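Local coordinates for probable Ni/Fe-hydrogenase 1 B-type cytochrome subunit (Escherichia coli K-12, PDB 6G94), which probably serves as the haem-binding b-type cytochrome of hydrogenase 1, an inner-membrane subunit that carries electrons from the enzyme, at residues M33-F38 with L61-A66; I144-A149 with S182-G187; E168-T173 with M178-W183. One frame throughout, in Å; residues are numbered along the deposited sequence.

Interaction 1. Residues M33-F38 with L61-A66; sequences MVTGYF and LIHFSA. With HEM (protoporphyrin IX containing Fe), chain B.
His63 and Thr35 meet through one hydrogen bond beside one face of a haem. The imidazole ND1 donates to Thr35 OG1 over 2.6 Å, with an N-H...O angle of 161°, and the hydroxyl oxygen lies in the ring plane at the edge. Thr35 can offer it because chi1 of 59° sets OG1 between its own backbone N and carbonyl carbon; that hydroxyl is also hydrogen-bonded to Val31 O, one turn back on helix 20-40.

Metal coordination uses the other nitrogen. His63 NE2 binds the iron at 2.1 Å, and CG anti to the backbone N (chi1 -167°) swings the ring out from helix 55-83 to reach it.

Packing fills in the rest. Gly36 lies against ring and porphyrin alike, and a CB there would run into both His63 CE1 and the haem. Its carbonyl O comes within 3.0 Å of haem CAA, while Phe64 CE1 touches the methyl CMD at 3.5 Å. Away from the haem, Thr35 CG2 meets Ile62 CG2 at 4.1 Å.

A valine in place of Thr35 would probably leave ND1 without its acceptor and the imidazole freer to turn about the iron-nitrogen bond. With ND1 as the donor and NE2 on the iron, His63 is probably a neutral imidazole, and the bond to the hydroxyl probably makes it a slightly stronger electron donor to the iron.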
# COMPACT_ATOMS: atom_id res chain seq x y z
N MET I 33 -22.29 -7.74 32.39
CA MET I 33 -20.89 -7.71 32.82
C MET I 33 -19.96 -8.00 31.66
O MET I 33 -19.19 -7.13 31.26
CB MET I 33 -20.65 -8.73 33.94
CG MET I 33 -21.25 -8.33 35.28
SD MET I 33 -20.70 -9.29 36.72
CE MET I 33 -20.53 -10.95 36.06
N VAL I 34 -20.03 -9.20 31.10
CA VAL I 34 -19.26 -9.54 29.90
C VAL I 34 -19.33 -8.48 28.78
O VAL I 34 -18.31 -8.17 28.16
CB VAL I 34 -19.66 -10.91 29.35
CG1 VAL I 34 -18.85 -11.26 28.12
CG2 VAL I 34 -19.45 -11.97 30.40
N THR I 35 -20.51 -7.90 28.54
CA THR I 35 -20.66 -6.88 27.47
C THR I 35 -20.12 -5.54 27.92
O THR I 35 -19.33 -4.92 27.20
CB THR I 35 -22.10 -6.67 26.92
OG1 THR I 35 -22.99 -6.26 27.97
CG2 THR I 35 -22.62 -7.91 26.26
N GLY I 36 -20.55 -5.09 29.09
CA GLY I 36 -20.12 -3.80 29.62
C GLY I 36 -18.60 -3.70 29.80
O GLY I 36 -18.00 -2.63 29.61
N TYR I 37 -17.99 -4.83 30.15
CA TYR I 37 -16.54 -4.93 30.21
C TYR I 37 -15.90 -4.49 28.89
O TYR I 37 -15.00 -3.67 28.88
CB TYR I 37 -16.10 -6.35 30.58
CG TYR I 37 -14.60 -6.48 30.70
CD1 TYR I 37 -13.93 -5.88 31.77
CD2 TYR I 37 -13.85 -7.15 29.73
CE1 TYR I 37 -12.55 -5.96 31.88
CE2 TYR I 37 -12.47 -7.24 29.83
CZ TYR I 37 -11.83 -6.64 30.91
OH TYR I 37 -10.46 -6.70 31.04
N PHE I 38 -16.40 -5.05 27.78
CA PHE I 38 -15.86 -4.81 26.46
C PHE I 38 -16.32 -3.49 25.80
O PHE I 38 -15.78 -3.10 24.76
CB PHE I 38 -16.15 -6.00 25.56
CG PHE I 38 -15.39 -7.22 25.93
CD1 PHE I 38 -14.02 -7.17 26.11
CD2 PHE I 38 -16.04 -8.43 26.11
CE1 PHE I 38 -13.31 -8.30 26.47
CE2 PHE I 38 -15.34 -9.58 26.47
CZ PHE I 38 -13.97 -9.51 26.66
N LEU I 61 -25.77 -3.22 21.88
CA LEU I 61 -27.20 -3.43 21.70
C LEU I 61 -27.66 -4.48 22.70
O LEU I 61 -28.66 -4.28 23.40
CB LEU I 61 -27.50 -3.90 20.28
CG LEU I 61 -28.92 -4.34 19.89
CD1 LEU I 61 -29.26 -3.83 18.50
CD2 LEU I 61 -29.08 -5.86 19.93
N ILE I 62 -26.92 -5.59 22.75
CA ILE I 62 -27.16 -6.67 23.69
C ILE I 62 -27.09 -6.10 25.11
O ILE I 62 -27.90 -6.48 25.95
CB ILE I 62 -26.14 -7.80 23.49
CG1 ILE I 62 -26.36 -8.45 22.13
CG2 ILE I 62 -26.29 -8.85 24.57
CD1 ILE I 62 -25.32 -9.48 21.76
N HIS I 63 -26.17 -5.18 25.36
CA HIS I 63 -26.05 -4.53 26.65
C HIS I 63 -27.29 -3.72 27.01
O HIS I 63 -27.89 -3.93 28.06
CB HIS I 63 -24.80 -3.67 26.71
CG HIS I 63 -24.44 -3.22 28.09
ND1 HIS I 63 -23.71 -4.00 28.96
CD2 HIS I 63 -24.69 -2.06 28.76
CE1 HIS I 63 -23.55 -3.35 30.10
NE2 HIS I 63 -24.13 -2.17 30.01
N PHE I 64 -27.70 -2.81 26.15
CA PHE I 64 -28.80 -1.89 26.49
C PHE I 64 -30.11 -2.62 26.75
O PHE I 64 -30.92 -2.21 27.59
CB PHE I 64 -29.00 -0.84 25.40
CG PHE I 64 -27.76 -0.09 25.03
CD1 PHE I 64 -26.73 0.09 25.95
CD2 PHE I 64 -27.62 0.44 23.75
CE1 PHE I 64 -25.57 0.77 25.60
CE2 PHE I 64 -26.46 1.12 23.39
CZ PHE I 64 -25.44 1.29 24.32
N SER I 65 -30.30 -3.73 26.03
CA SER I 65 -31.58 -4.42 26.03
C SER I 65 -31.58 -5.49 27.12
O SER I 65 -32.63 -5.79 27.70
CB SER I 65 -31.94 -4.92 24.61
OG SER I 65 -31.07 -5.95 24.19
N ALA I 66 -30.39 -6.03 27.43
CA ALA I 66 -30.21 -6.82 28.67
C ALA I 66 -30.44 -5.94 29.89
O ALA I 66 -30.99 -6.37 30.89
CB ALA I 66 -28.84 -7.47 28.72
CHA HEM B . -21.70 0.66 29.76
CHB HEM B . -21.85 -2.91 32.93
CHC HEM B . -26.48 -1.94 33.79
CHD HEM B . -26.45 1.22 30.18
C1A HEM B . -21.35 -0.31 30.65
C2A HEM B . -20.03 -0.58 31.00
C3A HEM B . -20.06 -1.58 31.89
C4A HEM B . -21.40 -1.93 32.09
CMA HEM B . -18.84 -2.20 32.54
CAA HEM B . -18.80 0.10 30.44
CBA HEM B . -18.48 1.41 31.14
CGA HEM B . -17.25 2.01 30.54
O1A HEM B . -16.12 1.52 30.66
O2A HEM B . -17.35 3.06 29.90
C1B HEM B . -23.15 -2.93 33.46
C2B HEM B . -23.54 -3.81 34.51
C3B HEM B . -24.84 -3.52 34.76
C4B HEM B . -25.21 -2.46 33.83
CMB HEM B . -22.68 -4.83 35.21
CAB HEM B . -25.78 -4.08 35.74
CBB HEM B . -25.49 -5.17 36.43
C1C HEM B . -26.90 -1.03 32.83
C2C HEM B . -28.22 -0.62 32.64
C3C HEM B . -28.20 0.29 31.62
C4C HEM B . -26.86 0.41 31.19
CMC HEM B . -29.44 -1.04 33.42
CAC HEM B . -29.39 0.99 31.09
CBC HEM B . -29.73 0.85 29.81
C1D HEM B . -25.12 1.33 29.83
C2D HEM B . -24.70 2.32 28.84
C3D HEM B . -23.36 2.16 28.70
C4D HEM B . -23.00 1.09 29.64
CMD HEM B . -25.64 3.26 28.12
CAD HEM B . -22.39 2.91 27.81
CBD HEM B . -22.79 2.88 26.34
CGD HEM B . -21.82 3.53 25.40
O1D HEM B . -21.70 4.76 25.32
O2D HEM B . -21.11 2.84 24.66
NA HEM B . -22.20 -1.12 31.34
NB HEM B . -24.16 -2.16 33.08
NC HEM B . -26.11 -0.44 31.91
ND HEM B . -24.08 0.63 30.29
FE HEM B . -24.10 -0.70 31.57

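Interaction 2. Residues I144-A149 with S182-G187; sequences IITGFA and SWHRLG. With HEM (protoporphyrin IX containing Fe), chain B.
The bis-histidine haem site characteristic of membrane b-type cytochromes is completed here, where His184 of helix 177-203 meets Thr146 and Gly147 of helix 130-151. His184 NE2 binds the haem iron at 2.2 Å, and His63 supplies the other axial nitrogen. The same extended first torsion as at His63 puts the His184 ring out beyond its own helix, in between the porphyrin and helix 130-151.

At the far edge of the imidazole, ND1 donates to Thr146 OG1 at 2.8 Å. The bond is nearly straight, with an N-H...O angle of 172°, and the oxygen sits only slightly out of the ring plane. Thr146 OG1 is hydrogen-bonded to Phe142 O as well, so the hydroxyl that orients the ligand is itself tied to its helix. Gly147 CA packs on His184 CE1 at 3.3 Å; a CB at this position would collide with that ring atom and with haem C3C, so the missing side chain lets the helix come right up to the cofactor.

Around the porphyrin rim, Phe148 lays one face over the vinyl carbon CAC, which stands 3.6 Å above the middle of the phenyl ring. Ile144 CG1 touches the methyl CMC at 3.7 Å. On the propionate side, Arg185 NE makes a weak hydrogen bond to O1A at 3.1 Å, while its NH2 forms a salt bridge with an acidic side chain of another protein's chain.

Helix 55-83 backs this layer, with Phe70, Thr71 and Leu74 against Ile144 and Thr71 also against Phe148, and helix 166-172 touches Ile145 and Ala149 through Val166.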
# COMPACT_ATOMS: atom_id res chain seq x y z
N ILE I 144 -28.43 1.10 37.43
CA ILE I 144 -29.60 1.38 36.61
C ILE I 144 -29.74 2.89 36.47
O ILE I 144 -29.91 3.39 35.35
CB ILE I 144 -30.89 0.73 37.18
CG1 ILE I 144 -30.91 -0.78 36.85
CG2 ILE I 144 -32.14 1.45 36.65
CD1 ILE I 144 -31.99 -1.60 37.54
N ILE I 145 -29.68 3.60 37.60
CA ILE I 145 -29.74 5.06 37.59
C ILE I 145 -28.61 5.64 36.74
O ILE I 145 -28.85 6.52 35.92
CB ILE I 145 -29.67 5.64 39.01
CG1 ILE I 145 -30.89 5.21 39.80
CG2 ILE I 145 -29.65 7.16 38.97
CD1 ILE I 145 -30.68 5.36 41.29
N THR I 146 -27.39 5.12 36.91
CA THR I 146 -26.24 5.54 36.12
C THR I 146 -26.29 5.03 34.68
O THR I 146 -25.99 5.77 33.74
CB THR I 146 -24.88 5.15 36.77
OG1 THR I 146 -24.68 3.74 36.74
CG2 THR I 146 -24.80 5.66 38.19
N GLY I 147 -26.63 3.75 34.51
CA GLY I 147 -26.72 3.11 33.20
C GLY I 147 -27.72 3.77 32.26
O GLY I 147 -27.46 3.88 31.06
N PHE I 148 -28.85 4.24 32.82
CA PHE I 148 -29.89 4.91 32.05
C PHE I 148 -29.60 6.37 31.80
O PHE I 148 -30.09 6.93 30.81
CB PHE I 148 -31.26 4.77 32.73
CG PHE I 148 -32.04 3.60 32.25
CD1 PHE I 148 -32.62 3.62 31.00
CD2 PHE I 148 -32.15 2.47 33.02
CE1 PHE I 148 -33.31 2.53 30.52
CE2 PHE I 148 -32.85 1.37 32.56
CZ PHE I 148 -33.43 1.40 31.30
N ALA I 149 -28.83 6.98 32.67
CA ALA I 149 -28.43 8.37 32.49
C ALA I 149 -27.60 8.44 31.22
O ALA I 149 -27.70 9.40 30.49
CB ALA I 149 -27.65 8.89 33.68
N SER I 182 -17.33 6.13 34.51
CA SER I 182 -16.31 5.62 35.41
C SER I 182 -16.95 4.97 36.62
O SER I 182 -16.63 3.85 36.95
CB SER I 182 -15.33 6.74 35.82
OG SER I 182 -14.32 6.91 34.83
N TRP I 183 -17.89 5.68 37.25
CA TRP I 183 -18.65 5.15 38.36
C TRP I 183 -19.51 3.94 37.97
O TRP I 183 -19.67 3.02 38.76
CB TRP I 183 -19.53 6.23 38.98
CG TRP I 183 -18.76 7.19 39.83
CD1 TRP I 183 -18.41 8.45 39.51
CD2 TRP I 183 -18.25 6.96 41.16
NE1 TRP I 183 -17.73 9.04 40.55
CE2 TRP I 183 -17.61 8.14 41.57
CE3 TRP I 183 -18.29 5.87 42.04
CZ2 TRP I 183 -17.00 8.28 42.83
CZ3 TRP I 183 -17.68 6.00 43.29
CH2 TRP I 183 -17.04 7.20 43.67
N HIS I 184 -20.05 3.96 36.75
CA HIS I 184 -20.75 2.81 36.18
C HIS I 184 -19.82 1.62 36.05
O HIS I 184 -20.19 0.52 36.44
CB HIS I 184 -21.37 3.16 34.81
CG HIS I 184 -22.37 2.16 34.30
ND1 HIS I 184 -23.64 2.05 34.81
CD2 HIS I 184 -22.29 1.26 33.28
CE1 HIS I 184 -24.30 1.11 34.14
NE2 HIS I 184 -23.50 0.63 33.20
N ARG I 185 -18.61 1.82 35.53
CA ARG I 185 -17.66 0.71 35.39
C ARG I 185 -17.22 0.18 36.76
O ARG I 185 -16.98 -1.01 36.93
CB ARG I 185 -16.45 1.11 34.55
CG ARG I 185 -15.31 0.09 34.58
CD ARG I 185 -14.32 0.27 33.45
NE ARG I 185 -14.64 -0.62 32.35
CZ ARG I 185 -13.92 -1.68 32.02
NH1 ARG I 185 -14.29 -2.44 31.01
NH2 ARG I 185 -12.83 -2.01 32.71
N LEU I 186 -17.13 1.08 37.74
CA LEU I 186 -16.74 0.70 39.10
C LEU I 186 -17.80 -0.21 39.71
O LEU I 186 -17.48 -1.24 40.29
CB LEU I 186 -16.49 1.93 39.98
CG LEU I 186 -16.13 1.67 41.44
CD1 LEU I 186 -14.82 0.91 41.58
CD2 LEU I 186 -16.13 2.97 42.24
N GLY I 187 -19.06 0.18 39.56
CA GLY I 187 -20.20 -0.57 40.07
C GLY I 187 -20.15 -2.00 39.61
O GLY I 187 -20.40 -2.90 40.37
CHA HEM B . -21.70 0.66 29.76
CHB HEM B . -21.85 -2.91 32.93
CHC HEM B . -26.48 -1.94 33.79
CHD HEM B . -26.45 1.22 30.18
C1A HEM B . -21.35 -0.31 30.65
C2A HEM B . -20.03 -0.58 31.00
C3A HEM B . -20.06 -1.58 31.89
C4A HEM B . -21.40 -1.93 32.09
CMA HEM B . -18.84 -2.20 32.54
CAA HEM B . -18.80 0.10 30.44
CBA HEM B . -18.48 1.41 31.14
CGA HEM B . -17.25 2.01 30.54
O1A HEM B . -16.12 1.52 30.66
O2A HEM B . -17.35 3.06 29.90
C1B HEM B . -23.15 -2.93 33.46
C2B HEM B . -23.54 -3.81 34.51
C3B HEM B . -24.84 -3.52 34.76
C4B HEM B . -25.21 -2.46 33.83
CMB HEM B . -22.68 -4.83 35.21
CAB HEM B . -25.78 -4.08 35.74
CBB HEM B . -25.49 -5.17 36.43
C1C HEM B . -26.90 -1.03 32.83
C2C HEM B . -28.22 -0.62 32.64
C3C HEM B . -28.20 0.29 31.62
C4C HEM B . -26.86 0.41 31.19
CMC HEM B . -29.44 -1.04 33.42
CAC HEM B . -29.39 0.99 31.09
CBC HEM B . -29.73 0.85 29.81
C1D HEM B . -25.12 1.33 29.83
C2D HEM B . -24.70 2.32 28.84
C3D HEM B . -23.36 2.16 28.70
C4D HEM B . -23.00 1.09 29.64
CMD HEM B . -25.64 3.26 28.12
CAD HEM B . -22.39 2.91 27.81
CBD HEM B . -22.79 2.88 26.34
CGD HEM B . -21.82 3.53 25.40
O1D HEM B . -21.70 4.76 25.32
O2D HEM B . -21.11 2.84 24.66
NA HEM B . -22.20 -1.12 31.34
NB HEM B . -24.16 -2.16 33.08
NC HEM B . -26.11 -0.44 31.91
ND HEM B . -24.08 0.63 30.29
FE HEM B . -24.10 -0.70 31.57

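Interaction 3. Residues E168-T173 with M178-W183; sequences EFFYWT and MDIHSW. With HEM (protoporphyrin IX containing Fe), chain B.
Short helix 166-172 crosses the start of helix 177-203 almost perpendicularly, at 99° with 9.9 Å between the axes of their segments, and Phe170 and Asp179 have the nearest CA atoms. These two consecutive helices, joined by a short loop, form a near-right-angle corner on the predicted periplasmic side of the haem-binding bundle, and the contact is apolar.

Phe170 carries it. With CG anti to its carbonyl carbon, the phenyl ring reaches across to helix 177-203, where Ile180 presents CA over one face and brings CG1 to 3.5 Å from Phe170 CD2. Asp179 adds its CB at 4.0 Å from Phe170 CD1, while its carboxylate OD2 makes a salt bridge to a basic side chain of another protein's chain. One turn further on, the five-membered ring of Trp183 meets the phenyl obliquely, with planes inclined at 34° and centroids 5.4 Å apart; Phe170 CE1 lies 3.4 Å from Trp183 CD1.

His181, on the same turn, takes no part in the packing on Phe170 and serves the cofactor instead: its ND1 donates to haem O2A over 2.7 Å at 174°, the propionate oxygen lying at the imidazole edge in the ring plane.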
# COMPACT_ATOMS: atom_id res chain seq x y z
N GLU I 168 -26.57 16.33 35.69
CA GLU I 168 -26.31 17.63 36.32
C GLU I 168 -25.58 17.46 37.63
O GLU I 168 -24.76 18.29 37.99
CB GLU I 168 -27.61 18.41 36.53
CG GLU I 168 -28.54 18.37 35.33
CD GLU I 168 -29.83 19.15 35.54
OE1 GLU I 168 -29.95 19.80 36.58
OE2 GLU I 168 -30.72 19.12 34.67
N PHE I 169 -25.88 16.37 38.33
CA PHE I 169 -25.22 16.04 39.56
C PHE I 169 -23.72 15.82 39.35
O PHE I 169 -22.90 16.42 40.02
CB PHE I 169 -25.85 14.81 40.21
CG PHE I 169 -25.03 14.24 41.32
CD1 PHE I 169 -25.03 14.84 42.57
CD2 PHE I 169 -24.22 13.17 41.09
CE1 PHE I 169 -24.25 14.36 43.57
CE2 PHE I 169 -23.43 12.67 42.10
CZ PHE I 169 -23.46 13.27 43.34
N PHE I 170 -23.36 14.96 38.42
CA PHE I 170 -21.97 14.75 38.09
C PHE I 170 -21.27 16.02 37.61
O PHE I 170 -20.09 16.18 37.82
CB PHE I 170 -21.83 13.60 37.12
CG PHE I 170 -21.91 12.28 37.79
CD1 PHE I 170 -20.90 11.86 38.63
CD2 PHE I 170 -23.02 11.47 37.65
CE1 PHE I 170 -20.98 10.64 39.29
CE2 PHE I 170 -23.10 10.24 38.30
CZ PHE I 170 -22.08 9.83 39.13
N TYR I 171 -22.01 16.93 36.98
CA TYR I 171 -21.48 18.25 36.61
C TYR I 171 -21.28 19.10 37.86
O TYR I 171 -20.33 19.87 37.95
CB TYR I 171 -22.39 18.99 35.59
CG TYR I 171 -22.09 18.68 34.14
CD1 TYR I 171 -22.65 17.56 33.50
CD2 TYR I 171 -21.24 19.49 33.40
CE1 TYR I 171 -22.37 17.27 32.17
CE2 TYR I 171 -20.95 19.21 32.07
CZ TYR I 171 -21.52 18.10 31.46
OH TYR I 171 -21.24 17.83 30.14
N TRP I 172 -22.20 18.96 38.81
CA TRP I 172 -22.16 19.70 40.06
C TRP I 172 -20.94 19.25 40.89
O TRP I 172 -20.27 20.06 41.50
CB TRP I 172 -23.48 19.52 40.82
CG TRP I 172 -23.55 20.24 42.13
CD1 TRP I 172 -23.81 21.57 42.33
CD2 TRP I 172 -23.39 19.66 43.44
NE1 TRP I 172 -23.80 21.86 43.67
CE2 TRP I 172 -23.54 20.71 44.38
CE3 TRP I 172 -23.11 18.36 43.91
CZ2 TRP I 172 -23.43 20.50 45.77
CZ3 TRP I 172 -22.99 18.15 45.29
CH2 TRP I 172 -23.14 19.22 46.20
N THR I 173 -20.69 17.94 40.88
CA THR I 173 -19.44 17.32 41.33
C THR I 173 -18.17 18.00 40.80
O THR I 173 -17.09 17.90 41.40
CB THR I 173 -19.49 15.83 40.91
OG1 THR I 173 -20.18 15.11 41.93
CG2 THR I 173 -18.12 15.19 40.63
N MET I 178 -18.30 11.67 31.57
CA MET I 178 -17.23 10.68 31.61
C MET I 178 -17.19 10.01 32.98
O MET I 178 -16.85 8.83 33.10
CB MET I 178 -15.89 11.31 31.28
CG MET I 178 -14.76 10.30 31.25
SD MET I 178 -15.03 9.10 29.94
CE MET I 178 -14.04 7.71 30.45
N ASP I 179 -17.53 10.76 34.01
CA ASP I 179 -17.53 10.25 35.37
C ASP I 179 -18.64 9.22 35.59
O ASP I 179 -18.44 8.22 36.28
CB ASP I 179 -17.62 11.41 36.35
CG ASP I 179 -16.30 12.16 36.48
OD1 ASP I 179 -15.21 11.53 36.48
OD2 ASP I 179 -16.36 13.40 36.57
N ILE I 180 -19.79 9.47 34.97
CA ILE I 180 -20.88 8.51 34.92
C ILE I 180 -20.35 7.17 34.39
O ILE I 180 -20.61 6.14 34.98
CB ILE I 180 -22.05 9.01 34.04
CG1 ILE I 180 -22.35 10.48 34.37
CG2 ILE I 180 -23.25 8.10 34.21
CD1 ILE I 180 -23.54 11.08 33.63
N HIS I 181 -19.57 7.20 33.32
CA HIS I 181 -18.96 6.02 32.74
C HIS I 181 -18.03 5.33 33.72
O HIS I 181 -17.94 4.10 33.74
CB HIS I 181 -18.14 6.37 31.51
CG HIS I 181 -18.92 6.32 30.23
ND1 HIS I 181 -18.84 5.25 29.36
CD2 HIS I 181 -19.80 7.19 29.69
CE1 HIS I 181 -19.63 5.47 28.33
NE2 HIS I 181 -20.23 6.63 28.51
N SER I 182 -17.33 6.13 34.51
CA SER I 182 -16.31 5.62 35.41
C SER I 182 -16.95 4.97 36.62
O SER I 182 -16.63 3.85 36.95
CB SER I 182 -15.33 6.74 35.82
OG SER I 182 -14.32 6.91 34.83
N TRP I 183 -17.89 5.68 37.25
CA TRP I 183 -18.65 5.15 38.36
C TRP I 183 -19.51 3.94 37.97
O TRP I 183 -19.67 3.02 38.76
CB TRP I 183 -19.53 6.23 38.98
CG TRP I 183 -18.76 7.19 39.83
CD1 TRP I 183 -18.41 8.45 39.51
CD2 TRP I 183 -18.25 6.96 41.16
NE1 TRP I 183 -17.73 9.04 40.55
CE2 TRP I 183 -17.61 8.14 41.57
CE3 TRP I 183 -18.29 5.87 42.04
CZ2 TRP I 183 -17.00 8.28 42.83
CZ3 TRP I 183 -17.68 6.00 43.29
CH2 TRP I 183 -17.04 7.20 43.67
CHA HEM B . -21.70 0.66 29.76
CHB HEM B . -21.85 -2.91 32.93
CHC HEM B . -26.48 -1.94 33.79
CHD HEM B . -26.45 1.22 30.18
C1A HEM B . -21.35 -0.31 30.65
C2A HEM B . -20.03 -0.58 31.00
C3A HEM B . -20.06 -1.58 31.89
C4A HEM B . -21.40 -1.93 32.09
CMA HEM B . -18.84 -2.20 32.54
CAA HEM B . -18.80 0.10 30.44
CBA HEM B . -18.48 1.41 31.14
CGA HEM B . -17.25 2.01 30.54
O1A HEM B . -16.12 1.52 30.66
O2A HEM B . -17.35 3.06 29.90
C1B HEM B . -23.15 -2.93 33.46
C2B HEM B . -23.54 -3.81 34.51
C3B HEM B . -24.84 -3.52 34.76
C4B HEM B . -25.21 -2.46 33.83
CMB HEM B . -22.68 -4.83 35.21
CAB HEM B . -25.78 -4.08 35.74
CBB HEM B . -25.49 -5.17 36.43
C1C HEM B . -26.90 -1.03 32.83
C2C HEM B . -28.22 -0.62 32.64
C3C HEM B . -28.20 0.29 31.62
C4C HEM B . -26.86 0.41 31.19
CMC HEM B . -29.44 -1.04 33.42
CAC HEM B . -29.39 0.99 31.09
CBC HEM B . -29.73 0.85 29.81
C1D HEM B . -25.12 1.33 29.83
C2D HEM B . -24.70 2.32 28.84
C3D HEM B . -23.36 2.16 28.70
C4D HEM B . -23.00 1.09 29.64
CMD HEM B . -25.64 3.26 28.12
CAD HEM B . -22.39 2.91 27.81
CBD HEM B . -22.79 2.88 26.34
CGD HEM B . -21.82 3.53 25.40
O1D HEM B . -21.70 4.76 25.32
O2D HEM B . -21.11 2.84 24.66
NA HEM B . -22.20 -1.12 31.34
NB HEM B . -24.16 -2.16 33.08
NC HEM B . -26.11 -0.44 31.91
ND HEM B . -24.08 0.63 30.29
FE HEM B . -24.10 -0.70 31.57

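One haem unites the three contacts. Interactions 1 and 2 supply its two axial ligands from opposite faces, with His63 NE2 and His184 NE2 4.3 Å apart across the iron and the contact centres 12 Å apart. In both, a threonine followed by a glycine faces the ligating histidine. They also touch directly, Tyr37 O lying 2.6 Å from Arg185 NH1. Interaction 3, centred 9 Å from interaction 2, continues it along helix 177-203: the two share Ser182 and Trp183, and Ile180 CG2 packs on Thr146 O at 3.6 Å. From interaction 1 it is separated by about 8 Å between nearest atoms, the haem being their common partner.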